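Side-chain contact in Blr6230 protein (Bradyrhizobium diazoefficiens USDA 110, PDB 5NGG), which probably hydrolyses beta-lactam antibiotics with zinc ions held in its active site, as a subclass B3 metallo-beta-lactamase: residues 176-179 with 180-183. Residues are numbered along the deposited sequence; the frame is centred on the assembly and turned at random.
Sequences GHSP and GCTS. With ZN (zinc ion), chain D.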
# COMPACT_ATOMS: atom_id res chain seq x y z
N GLY A 176 4.42 -5.77 10.23
CA GLY A 176 3.30 -6.41 10.93
C GLY A 176 2.42 -7.06 9.89
O GLY A 176 2.38 -8.29 9.77
N HIS A 177 1.75 -6.24 9.09
CA HIS A 177 0.89 -6.78 8.06
C HIS A 177 1.72 -7.64 7.06
O HIS A 177 1.22 -8.64 6.53
CB HIS A 177 0.11 -5.64 7.37
CG HIS A 177 -0.82 -6.11 6.31
ND1 HIS A 177 -2.10 -6.56 6.55
CD2 HIS A 177 -0.63 -6.23 4.98
CE1 HIS A 177 -2.66 -6.90 5.40
NE2 HIS A 177 -1.78 -6.74 4.43
N SER A 178 2.96 -7.22 6.80
CA SER A 178 3.97 -8.07 6.17
C SER A 178 5.29 -7.77 6.86
O SER A 178 5.43 -6.72 7.50
CB SER A 178 4.07 -7.81 4.66
OG SER A 178 4.75 -6.58 4.40
N PRO A 179 6.28 -8.66 6.72
CA PRO A 179 7.54 -8.40 7.43
C PRO A 179 8.31 -7.17 6.94
O PRO A 179 9.03 -6.55 7.73
CB PRO A 179 8.33 -9.71 7.24
CG PRO A 179 7.73 -10.35 6.05
CD PRO A 179 6.28 -9.99 6.08
N GLY A 180 8.16 -6.85 5.66
CA GLY A 180 8.85 -5.73 5.03
C GLY A 180 7.94 -4.55 4.69
O GLY A 180 8.35 -3.69 3.91
N CYS A 181 6.77 -4.48 5.31
CA CYS A 181 5.78 -3.42 5.07
C CYS A 181 6.46 -2.04 5.27
O CYS A 181 7.04 -1.80 6.36
CB CYS A 181 4.64 -3.64 6.08
SG CYS A 181 2.95 -3.13 5.68
N THR A 182 6.40 -1.22 4.23
CA THR A 182 7.09 0.07 4.19
C THR A 182 6.08 1.16 3.90
O THR A 182 5.37 1.13 2.89
CB THR A 182 8.18 0.06 3.11
OG1 THR A 182 9.10 -1.02 3.39
CG2 THR A 182 8.94 1.37 3.06
N SER A 183 6.02 2.14 4.79
CA SER A 183 5.21 3.33 4.61
C SER A 183 6.10 4.44 4.05
O SER A 183 7.20 4.66 4.52
CB SER A 183 4.59 3.76 5.94
OG SER A 183 3.71 2.75 6.43
ZN ZN D . -1.82 -7.14 2.41
O HOH W 1 -3.31 -7.19 1.31
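Ser178 and Cys181 meet across a type I beta turn, a worked example of a tight turn that directly follows a zinc ligand and carries a disulfide cysteine. The backbone bond that closes the turn, Cys181 N to Ser178 O, is weak at 3.4 Å though nearly straight. The Ser178 hydroxyl reaches across the open end of the turn: in the conformer described, one of two modelled, chi1 of 75° sets OG between the backbone N and the carbonyl carbon, 3.4 Å from Cys181 CB. It also approaches Cys181 N, but at a poor angle for bonding; its hydrogen bond is instead with Asp127 OD2. Asp127 OD1 accepts a hydrogen bond from Gly180 N, so one carboxylate grips the turn at two points. Pro179 and Gly180 are the central residues, and the Pro179 side chain touches Asp127.

Cys181 SG turns back towards His177 CB, 4.1 Å away, and forms the disulfide with Cys201. The His177 ring extends away from the turn, CG lying anti to the backbone N (chi1 -179°), and NE2 binds zinc at 2.1 Å. His101, whose ring meets that of His177 edge-to-face, and His103 complete the protein ligands of this ion. A water 1.9 Å from the zinc has its O in the plane of the His177 ring, at its edge. ND1 bonds to Thr204 O, a second-shell contact that helps fix the ring's rotation. Beyond the turn, Thr182 OG1 donates to Gly180 O over 2.8 Å.

This three-histidine site is half of the enzyme's dinuclear zinc centre, the second zinc lying about 5 Å from the His177 side chain. Within the superfamily's alpha-beta/beta-alpha sandwich, the buried loop leaves strand 167-173 and enters its antiparallel neighbour 182-190, placing the zinc ligand just ahead of the latter strand in the five-stranded sheet.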